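Local coordinates for protein flavin-containing monooxygenase (Allium sativum, PDB 6WPU) that uses flavin-adenine dinucleotide to oxygenate sulfur, probably turning S-allyl-L-cysteine into its S-oxide in garlic, at residues L85-L89 against P118-E122; L89-L93 against S435-E439. One frame throughout, in Å; residues are numbered along the deposited sequence.

Both interactions start from one loop, which runs between strand 47-52 and helix 95-98 and passes the flavin; they share Leu-89, and their centres lie about 11 Å apart. Interaction 1 is the more buried: it ties residues 85-89 to the start of helix 120-133 through a histidine, two leucines and backbone carbonyls, with no charged pair across it. Interaction 2 joins residues 89-93 to a loop late in the chain, 435-439, and its chemistry shifts from bonds to backbone carbonyls near the flavin, given by an arginine, to a salt bridge and a sulfate farther out. Between them Pro-118 O probably takes a hydrogen bond from Thr-91 N.

Interaction 1: L85-L89 against P118-E122; sequences LYKSL and PGHEE
Leu-89 and Gly-119 bring the two backbones closest, with their CA atoms 5.8 Å apart. Residues 86-89 form a type I beta turn closed by Leu-89 N bonding back to Tyr-86 O, while Gly-119 holds the N-cap position of the helix that begins at His-120. Leu-89 O accepts from His-120 N at 3.2 Å, so an amide of the first helical turn, which has no acceptor within the helix, is paired across the contact. The same oxygen lies 3.4 Å from Gly-119 CA in a C-H...O contact.

His-120 is the side chain that carries the meeting. Its CG sits between the backbone N and carbonyl carbon (chi1 53°), which swings the imidazole out toward the turn. NE2 then donates to Lys-87 O at 2.8 Å, in the plane of the ring but from above the carbonyl plane, with an N-H...O angle of 146°. This bond shows that NE2 carries a proton and limits rotation of the ring. Nonpolar contacts support the arrangement: Leu-85 CD1 reaches His-120 CB at 3.6 Å, and Leu-89 comes in obliquely with CB 4.1 Å from His-120 CD2. Leu-89 CB also lies over one face of the Tyr-86 ring, near its rim, so this leucine packs against the turn as well as the histidine. Its side chain is in addition part of the pocket for flavin-adenine dinucleotide, so the end of the turn borders the cofactor site.

Behind the turn, Tyr-86 leans on helix 225-234 through Asp-229, Ile-230 and Asp-233, and Ser-88 OG bonds to Asp-233. The ring of Tyr-63 meets His-120. The contact thus seats the loop preceding helix 95-98 between helix 225-234 and the N-terminal end of helix 120-133.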
ATOM      1  N   LEU A  85       9.888  -3.541  -2.300  1.00 29.09           N
ATOM      2  CA  LEU A  85      10.309  -3.019  -3.597  1.00 33.60           C
ATOM      3  C   LEU A  85      11.405  -3.890  -4.192  1.00 34.83           C
ATOM      4  O   LEU A  85      12.296  -4.350  -3.476  1.00 33.34           O
ATOM      5  CB  LEU A  85      10.844  -1.601  -3.474  1.00 32.98           C
ATOM      6  CG  LEU A  85       9.970  -0.456  -2.990  1.00 38.30           C
ATOM      7  CD1 LEU A  85      10.833   0.818  -2.890  1.00 35.72           C
ATOM      8  CD2 LEU A  85       8.806  -0.253  -3.912  1.00 36.67           C
ATOM      9  N   TYR A  86      11.356  -4.092  -5.507  1.00 31.35           N
ATOM     10  CA  TYR A  86      12.487  -4.689  -6.212  1.00 32.50           C
ATOM     11  C   TYR A  86      13.317  -3.579  -6.847  1.00 35.83           C
ATOM     12  O   TYR A  86      12.873  -2.431  -6.963  1.00 34.82           O
ATOM     13  CB  TYR A  86      12.025  -5.715  -7.258  1.00 27.38           C
ATOM     14  CG  TYR A  86      10.906  -5.236  -8.161  1.00 29.26           C
ATOM     15  CD1 TYR A  86       9.567  -5.373  -7.775  1.00 30.26           C
ATOM     16  CD2 TYR A  86      11.183  -4.662  -9.401  1.00 31.76           C
ATOM     17  CE1 TYR A  86       8.542  -4.920  -8.585  1.00 29.19           C
ATOM     18  CE2 TYR A  86      10.153  -4.224 -10.236  1.00 36.96           C
ATOM     19  CZ  TYR A  86       8.844  -4.351  -9.814  1.00 35.96           C
ATOM     20  OH  TYR A  86       7.825  -3.922 -10.615  1.00 49.26           O
ATOM     21  N   LYS A  87      14.543  -3.920  -7.243  1.00 34.87           N
ATOM     22  CA  LYS A  87      15.527  -2.871  -7.500  1.00 39.86           C
ATOM     23  C   LYS A  87      15.138  -1.988  -8.686  1.00 39.36           C
ATOM     24  O   LYS A  87      15.362  -0.772  -8.659  1.00 38.94           O
ATOM     25  CB  LYS A  87      16.909  -3.483  -7.717  1.00 33.58           C
ATOM     26  CG  LYS A  87      18.007  -2.444  -7.970  1.00 41.14           C
ATOM     27  CD  LYS A  87      19.384  -3.115  -7.985  1.00 52.02           C
ATOM     28  CE  LYS A  87      20.498  -2.182  -8.420  1.00 61.83           C
ATOM     29  NZ  LYS A  87      20.599  -2.100  -9.915  1.00 68.17           N
ATOM     30  N   SER A  88      14.564  -2.568  -9.735  1.00 35.73           N
ATOM     31  CA  SER A  88      14.253  -1.781 -10.928  1.00 37.98           C
ATOM     32  C   SER A  88      12.894  -1.090 -10.865  1.00 37.22           C
ATOM     33  O   SER A  88      12.516  -0.430 -11.838  1.00 36.50           O
ATOM     34  CB  SER A  88      14.307  -2.658 -12.184  1.00 36.04           C
ATOM     35  OG  SER A  88      13.309  -3.652 -12.101  1.00 36.85           O
ATOM     36  N   LEU A  89      12.160  -1.208  -9.756  1.00 35.21           N
ATOM     37  CA  LEU A  89      10.785  -0.727  -9.720  1.00 36.70           C
ATOM     38  C   LEU A  89      10.707   0.752 -10.086  1.00 36.80           C
ATOM     39  O   LEU A  89      11.491   1.570  -9.604  1.00 33.78           O
ATOM     40  CB  LEU A  89      10.166  -0.963  -8.341  1.00 31.80           C
ATOM     41  CG  LEU A  89       8.699  -0.533  -8.219  1.00 37.98           C
ATOM     42  CD1 LEU A  89       7.884  -1.538  -7.389  1.00 31.79           C
ATOM     43  CD2 LEU A  89       8.559   0.927  -7.644  1.00 33.24           C
ATOM     44  N   PRO A 118       9.103   7.728 -12.521  1.00 45.97           N
ATOM     45  CA  PRO A 118      10.485   7.548 -12.069  1.00 42.09           C
ATOM     46  C   PRO A 118      10.656   6.269 -11.259  1.00 36.51           C
ATOM     47  O   PRO A 118       9.702   5.570 -10.915  1.00 36.65           O
ATOM     48  CB  PRO A 118      10.717   8.790 -11.206  1.00 41.96           C
ATOM     49  CG  PRO A 118       9.352   9.039 -10.600  1.00 42.62           C
ATOM     50  CD  PRO A 118       8.397   8.762 -11.734  1.00 42.09           C
ATOM     51  N   GLY A 119      11.908   5.993 -10.931  1.00 41.41           N
ATOM     52  CA  GLY A 119      12.220   4.879 -10.062  1.00 39.05           C
ATOM     53  C   GLY A 119      11.949   5.196  -8.606  1.00 39.86           C
ATOM     54  O   GLY A 119      11.787   6.354  -8.212  1.00 34.69           O
ATOM     55  N   HIS A 120      11.925   4.130  -7.796  1.00 35.47           N
ATOM     56  CA  HIS A 120      11.569   4.269  -6.389  1.00 35.43           C
ATOM     57  C   HIS A 120      12.469   5.266  -5.662  1.00 39.99           C
ATOM     58  O   HIS A 120      12.013   5.933  -4.724  1.00 38.34           O
ATOM     59  CB  HIS A 120      11.631   2.904  -5.703  1.00 35.52           C
ATOM     60  CG  HIS A 120      12.929   2.194  -5.899  1.00 37.51           C
ATOM     61  ND1 HIS A 120      14.044   2.468  -5.141  1.00 34.90           N
ATOM     62  CD2 HIS A 120      13.295   1.229  -6.781  1.00 39.13           C
ATOM     63  CE1 HIS A 120      15.042   1.700  -5.542  1.00 41.00           C
ATOM     64  NE2 HIS A 120      14.615   0.938  -6.535  1.00 36.50           N
ATOM     65  N   GLU A 121      13.738   5.381  -6.070  1.00 41.28           N
ATOM     66  CA  GLU A 121      14.638   6.337  -5.423  1.00 44.03           C
ATOM     67  C   GLU A 121      14.085   7.751  -5.496  1.00 42.11           C
ATOM     68  O   GLU A 121      14.241   8.539  -4.556  1.00 41.90           O
ATOM     69  CB  GLU A 121      16.022   6.285  -6.071  1.00 52.53           C
ATOM     70  CG  GLU A 121      17.082   5.586  -5.244  1.00 66.32           C
ATOM     71  CD  GLU A 121      18.253   5.103  -6.087  1.00 76.60           C
ATOM     72  OE1 GLU A 121      18.611   3.912  -5.970  1.00 80.43           O
ATOM     73  OE2 GLU A 121      18.804   5.909  -6.872  1.00 82.54           O
ATOM     74  N   GLU A 122      13.446   8.094  -6.611  1.00 44.25           N
ATOM     75  CA  GLU A 122      12.904   9.435  -6.767  1.00 45.14           C
ATOM     76  C   GLU A 122      11.719   9.656  -5.838  1.00 44.04           C
ATOM     77  O   GLU A 122      11.520  10.767  -5.344  1.00 39.04           O
ATOM     78  CB  GLU A 122      12.513   9.665  -8.229  1.00 45.45           C
ATOM     79  CG  GLU A 122      12.031  11.072  -8.569  1.00 52.85           C
ATOM     80  CD  GLU A 122      13.155  12.113  -8.699  1.00 52.25           C
ATOM     81  OE1 GLU A 122      12.822  13.304  -8.897  1.00 54.10           O
ATOM     82  OE2 GLU A 122      14.352  11.757  -8.611  1.00 53.73           O
TER

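Interaction 2: L89-L93 against S435-E439. With FAD (flavin-adenine dinucleotide), chain B; SO4 (sulfate ion), chain D.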
ATOM      1  N   LEU A  89      12.160  -1.208  -9.756  1.00 35.21           N
ATOM      2  CA  LEU A  89      10.785  -0.727  -9.720  1.00 36.70           C
ATOM      3  C   LEU A  89      10.707   0.752 -10.086  1.00 36.80           C
ATOM      4  O   LEU A  89      11.491   1.570  -9.604  1.00 33.78           O
ATOM      5  CB  LEU A  89      10.166  -0.963  -8.341  1.00 31.80           C
ATOM      6  CG  LEU A  89       8.699  -0.533  -8.219  1.00 37.98           C
ATOM      7  CD1 LEU A  89       7.884  -1.538  -7.389  1.00 31.79           C
ATOM      8  CD2 LEU A  89       8.559   0.927  -7.644  1.00 33.24           C
ATOM      9  N   ARG A  90       9.774   1.066 -10.979  1.00 32.67           N
ATOM     10  CA  ARG A  90       9.314   2.408 -11.293  1.00 38.37           C
ATOM     11  C   ARG A  90       7.853   2.555 -10.871  1.00 41.58           C
ATOM     12  O   ARG A  90       7.136   1.562 -10.695  1.00 32.32           O
ATOM     13  CB  ARG A  90       9.455   2.705 -12.792  1.00 37.27           C
ATOM     14  CG  ARG A  90      10.875   2.667 -13.317  1.00 37.06           C
ATOM     15  CD  ARG A  90      10.898   2.635 -14.838  1.00 41.80           C
ATOM     16  NE  ARG A  90      10.426   3.886 -15.415  1.00 42.26           N
ATOM     17  CZ  ARG A  90      10.289   4.105 -16.716  1.00 41.95           C
ATOM     18  NH1 ARG A  90      10.582   3.138 -17.589  1.00 42.82           N
ATOM     19  NH2 ARG A  90       9.841   5.288 -17.146  1.00 40.99           N
ATOM     20  N   THR A  91       7.414   3.807 -10.694  1.00 40.92           N
ATOM     21  CA  THR A  91       6.036   4.042 -10.273  1.00 40.46           C
ATOM     22  C   THR A  91       5.077   3.508 -11.333  1.00 42.10           C
ATOM     23  O   THR A  91       5.382   3.507 -12.530  1.00 36.13           O
ATOM     24  CB  THR A  91       5.772   5.543 -10.014  1.00 40.29           C
ATOM     25  OG1 THR A  91       5.786   6.296 -11.242  1.00 36.69           O
ATOM     26  CG2 THR A  91       6.808   6.121  -9.065  1.00 35.80           C
ATOM     27  N   ASN A  92       3.921   3.010 -10.890  1.00 43.92           N
ATOM     28  CA  ASN A  92       2.878   2.605 -11.831  1.00 41.29           C
ATOM     29  C   ASN A  92       1.845   3.701 -12.034  1.00 41.87           C
ATOM     30  O   ASN A  92       0.815   3.464 -12.667  1.00 44.50           O
ATOM     31  CB  ASN A  92       2.198   1.304 -11.382  1.00 36.65           C
ATOM     32  CG  ASN A  92       1.579   1.401 -10.007  1.00 42.40           C
ATOM     33  OD1 ASN A  92       1.264   2.483  -9.518  1.00 42.42           O
ATOM     34  ND2 ASN A  92       1.418   0.262  -9.361  1.00 47.47           N
ATOM     35  N   LEU A  93       2.098   4.891 -11.492  1.00 43.13           N
ATOM     36  CA  LEU A  93       1.295   6.086 -11.683  1.00 42.89           C
ATOM     37  C   LEU A  93       2.218   7.211 -12.126  1.00 39.35           C
ATOM     38  O   LEU A  93       3.379   7.259 -11.697  1.00 39.44           O
ATOM     39  CB  LEU A  93       0.579   6.481 -10.382  1.00 40.49           C
ATOM     40  CG  LEU A  93      -0.435   5.496  -9.801  1.00 36.26           C
ATOM     41  CD1 LEU A  93      -0.835   5.958  -8.408  1.00 36.53           C
ATOM     42  CD2 LEU A  93      -1.655   5.411 -10.721  1.00 39.34           C
ATOM     43  N   SER A 435       4.834  -0.746 -22.175  1.00 58.26           N
ATOM     44  CA  SER A 435       5.246   0.555 -22.684  1.00 56.78           C
ATOM     45  C   SER A 435       4.555   1.758 -22.049  1.00 52.14           C
ATOM     46  O   SER A 435       4.940   2.883 -22.379  1.00 52.80           O
ATOM     47  CB  SER A 435       5.029   0.622 -24.197  1.00 63.26           C
ATOM     48  OG  SER A 435       3.648   0.563 -24.496  1.00 64.67           O
ATOM     49  N   TYR A 436       3.572   1.584 -21.158  1.00 52.48           N
ATOM     50  CA  TYR A 436       2.805   2.741 -20.684  1.00 56.10           C
ATOM     51  C   TYR A 436       3.667   3.730 -19.906  1.00 53.98           C
ATOM     52  O   TYR A 436       3.346   4.925 -19.856  1.00 62.06           O
ATOM     53  CB  TYR A 436       1.620   2.285 -19.823  1.00 40.24           C
ATOM     54  CG  TYR A 436       1.971   1.870 -18.410  1.00 42.65           C
ATOM     55  CD1 TYR A 436       1.745   2.736 -17.332  1.00 43.50           C
ATOM     56  CD2 TYR A 436       2.506   0.613 -18.140  1.00 44.55           C
ATOM     57  CE1 TYR A 436       2.055   2.367 -16.026  1.00 37.33           C
ATOM     58  CE2 TYR A 436       2.817   0.232 -16.835  1.00 43.73           C
ATOM     59  CZ  TYR A 436       2.587   1.123 -15.784  1.00 44.15           C
ATOM     60  OH  TYR A 436       2.881   0.769 -14.492  1.00 39.40           O
ATOM     61  N   ARG A 437       4.757   3.264 -19.289  1.00 45.22           N
ATOM     62  CA  ARG A 437       5.601   4.173 -18.522  1.00 45.85           C
ATOM     63  C   ARG A 437       6.403   5.124 -19.408  1.00 48.74           C
ATOM     64  O   ARG A 437       6.808   6.194 -18.945  1.00 55.18           O
ATOM     65  CB  ARG A 437       6.548   3.389 -17.609  1.00 40.01           C
ATOM     66  CG  ARG A 437       5.869   2.666 -16.452  1.00 36.97           C
ATOM     67  CD  ARG A 437       6.913   2.029 -15.553  1.00 33.78           C
ATOM     68  NE  ARG A 437       6.376   1.554 -14.285  1.00 35.45           N
ATOM     69  CZ  ARG A 437       5.920   0.322 -14.073  1.00 40.33           C
ATOM     70  NH1 ARG A 437       5.462  -0.026 -12.876  1.00 37.46           N
ATOM     71  NH2 ARG A 437       5.916  -0.563 -15.062  1.00 41.92           N
ATOM     72  N   ASP A 438       6.630   4.787 -20.669  1.00 50.23           N
ATOM     73  CA  ASP A 438       7.486   5.616 -21.497  1.00 53.91           C
ATOM     74  C   ASP A 438       6.797   6.174 -22.728  1.00 59.17           C
ATOM     75  O   ASP A 438       7.357   7.066 -23.371  1.00 63.56           O
ATOM     76  CB  ASP A 438       8.738   4.827 -21.914  1.00 58.52           C
ATOM     77  CG  ASP A 438       9.626   4.483 -20.724  1.00 61.08           C
ATOM     78  OD1 ASP A 438      10.099   5.418 -20.036  1.00 62.62           O
ATOM     79  OD2 ASP A 438       9.833   3.279 -20.462  1.00 62.37           O
ATOM     80  N   GLU A 439       5.599   5.699 -23.061  1.00 64.23           N
ATOM     81  CA  GLU A 439       4.851   6.167 -24.224  1.00 66.71           C
ATOM     82  C   GLU A 439       3.439   6.504 -23.770  1.00 69.50           C
ATOM     83  O   GLU A 439       2.700   5.623 -23.318  1.00 68.38           O
ATOM     84  CB  GLU A 439       4.833   5.113 -25.340  1.00 56.30           C
TER
HETATM   85  PA  FAD B 501       4.493   1.977   4.517  1.00 31.96           P
HETATM   86  O1A FAD B 501       5.285   2.574   3.353  1.00 27.94           O
HETATM   87  O2A FAD B 501       4.485   0.551   4.751  1.00 25.37           O
HETATM   88  O5B FAD B 501       4.969   2.486   5.861  1.00 34.12           O
HETATM   89  C5B FAD B 501       4.616   2.006   7.152  1.00 31.17           C
HETATM   90  C4B FAD B 501       5.691   2.391   8.193  1.00 31.74           C
HETATM   91  O4B FAD B 501       5.357   2.053   9.510  1.00 30.96           O
HETATM   92  C3B FAD B 501       7.032   1.773   7.903  1.00 34.37           C
HETATM   93  O3B FAD B 501       8.032   2.739   7.889  1.00 34.74           O
HETATM   94  C2B FAD B 501       7.257   0.821   9.024  1.00 35.74           C
HETATM   95  O2B FAD B 501       8.590   0.664   9.353  1.00 32.34           O
HETATM   96  C1B FAD B 501       6.484   1.489  10.124  1.00 31.34           C
HETATM   97  N9A FAD B 501       6.020   0.583  11.151  1.00 32.86           N
HETATM   98  C8A FAD B 501       5.351  -0.615  10.932  1.00 35.37           C
HETATM   99  N7A FAD B 501       5.074  -1.199  12.104  1.00 33.29           N
HETATM  100  C5A FAD B 501       5.574  -0.414  13.146  1.00 35.91           C
HETATM  101  C6A FAD B 501       5.591  -0.525  14.535  1.00 30.52           C
HETATM  102  N6A FAD B 501       4.988  -1.651  15.207  1.00 29.53           N
HETATM  103  N1A FAD B 501       6.154   0.448  15.274  1.00 33.72           N
HETATM  104  C2A FAD B 501       6.742   1.529  14.698  1.00 30.90           C
HETATM  105  N3A FAD B 501       6.756   1.680  13.353  1.00 29.23           N
HETATM  106  C4A FAD B 501       6.186   0.733  12.557  1.00 31.42           C
HETATM  107  N1  FAD B 501       1.895   4.019  -4.551  1.00 31.60           N
HETATM  108  C2  FAD B 501       2.111   5.095  -5.483  1.00 35.09           C
HETATM  109  O2  FAD B 501       1.608   6.324  -5.231  1.00 44.49           O
HETATM  110  N3  FAD B 501       2.737   4.865  -6.687  1.00 42.76           N
HETATM  111  C4  FAD B 501       3.241   3.616  -6.982  1.00 35.31           C
HETATM  112  O4  FAD B 501       3.876   3.363  -8.153  1.00 40.92           O
HETATM  113  C4X FAD B 501       3.255   2.548  -5.964  1.00 39.36           C
HETATM  114  N5  FAD B 501       3.974   1.380  -6.181  1.00 37.80           N
HETATM  115  C5X FAD B 501       4.004   0.406  -5.188  1.00 38.63           C
HETATM  116  C6  FAD B 501       4.718  -0.779  -5.413  1.00 35.07           C
HETATM  117  C7  FAD B 501       4.759  -1.744  -4.412  1.00 38.98           C
HETATM  118  C7M FAD B 501       5.520  -3.018  -4.669  1.00 35.51           C
HETATM  119  C8  FAD B 501       4.096  -1.543  -3.204  1.00 40.64           C
HETATM  120  C8M FAD B 501       4.113  -2.568  -2.115  1.00 38.15           C
HETATM  121  C9  FAD B 501       3.379  -0.363  -2.979  1.00 34.96           C
HETATM  122  C9A FAD B 501       3.333   0.609  -3.967  1.00 35.51           C
HETATM  123  N10 FAD B 501       2.611   1.829  -3.728  1.00 33.75           N
HETATM  124  C10 FAD B 501       2.571   2.815  -4.724  1.00 31.05           C
HETATM  125  C1' FAD B 501       1.872   2.022  -2.471  1.00 38.84           C
HETATM  126  C2' FAD B 501       2.625   2.404  -1.214  1.00 42.88           C
HETATM  127  O2' FAD B 501       2.292   1.522  -0.223  1.00 56.56           O
HETATM  128  C3' FAD B 501       2.098   3.769  -0.830  1.00 44.39           C
HETATM  129  O3' FAD B 501       2.653   4.587  -1.785  1.00 53.07           O
HETATM  130  C4' FAD B 501       2.511   4.275   0.548  1.00 43.47           C
HETATM  131  O4' FAD B 501       3.875   4.098   0.662  1.00 43.29           O
HETATM  132  C5' FAD B 501       1.777   3.670   1.750  1.00 39.46           C
HETATM  133  O5' FAD B 501       2.602   4.029   2.820  1.00 39.25           O
HETATM  134  P   FAD B 501       2.416   3.757   4.370  1.00 32.72           P
HETATM  135  O1P FAD B 501       3.016   4.924   5.242  1.00 35.17           O
HETATM  136  O2P FAD B 501       0.884   3.400   4.531  1.00 29.17           O
HETATM  137  O3P FAD B 501       3.011   2.232   4.526  1.00 31.39           O
HETATM  138  S   SO4 D 503       9.570  -0.503 -17.909  0.80 70.76           S
HETATM  139  O1  SO4 D 503      10.222  -1.577 -18.664  0.80 71.92           O
HETATM  140  O2  SO4 D 503       8.772   0.299 -18.834  0.80 75.86           O
HETATM  141  O3  SO4 D 503       8.675  -1.071 -16.908  0.80 74.41           O
HETATM  142  O4  SO4 D 503      10.583   0.304 -17.221  0.80 59.64           O
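Arg-90 and Asp-438 form the charged part of the contact. The guanidinium grips the carboxylate end-on with two nitrogens: NH2 lies 2.9 Å from Asp-438 OD1 and NH1 lies 3.0 Å from Asp-438 OD2. The grip is skewed, the planes being 38° apart; OD2 is met on its syn side, whereas OD1 is approached from above the carboxylate plane. Arg-90 NH1 also donates to O4 of a sulfate, probably from the crystallisation liquor, at 2.9 Å, and Arg-232 holds the same ion.

Arg-437 supplies the bonds to backbone carbonyls. Its chain runs extended from CG to NE, antiparallel to Arg-90, and delivers NE to Thr-91 O at 2.8 Å, from above the carbonyl plane; NH1 adds a weak bond to Arg-90 O. Arg-437 NH2 forms a salt bridge with Asp-229 of helix 225-234.

Packing fills in between. Arg-437 CB lies over one face of the Arg-90 guanidinium, near the rim, and Arg-90 CB comes within 3.6 Å of Arg-437 NE. Tyr-436 OH sits over the centre of the Arg-437 guanidinium and 3.2 Å from Asn-92 CB. A methionine in place of Arg-90 would probably leave Asp-438 without its charge mate and the sulfate without one of its donors.

On the cofactor side, Asn-92 N donates to flavin O4 at 2.8 Å, with an N-H...O angle of 156°. That bond helps to place the isoalloxazine and would probably draw some electron density toward O4, on the pyrimidine ring.

Helix 416-431 receives the Tyr-436 ring at Val-425, Asn-428 and Arg-429, while Thr-91 and Leu-93 rest on Met-98 of helix 95-98. Residues 435-439, leading from helix 416-431 toward helix 443-453, thus join these C-terminal helices to the loop that borders the flavin.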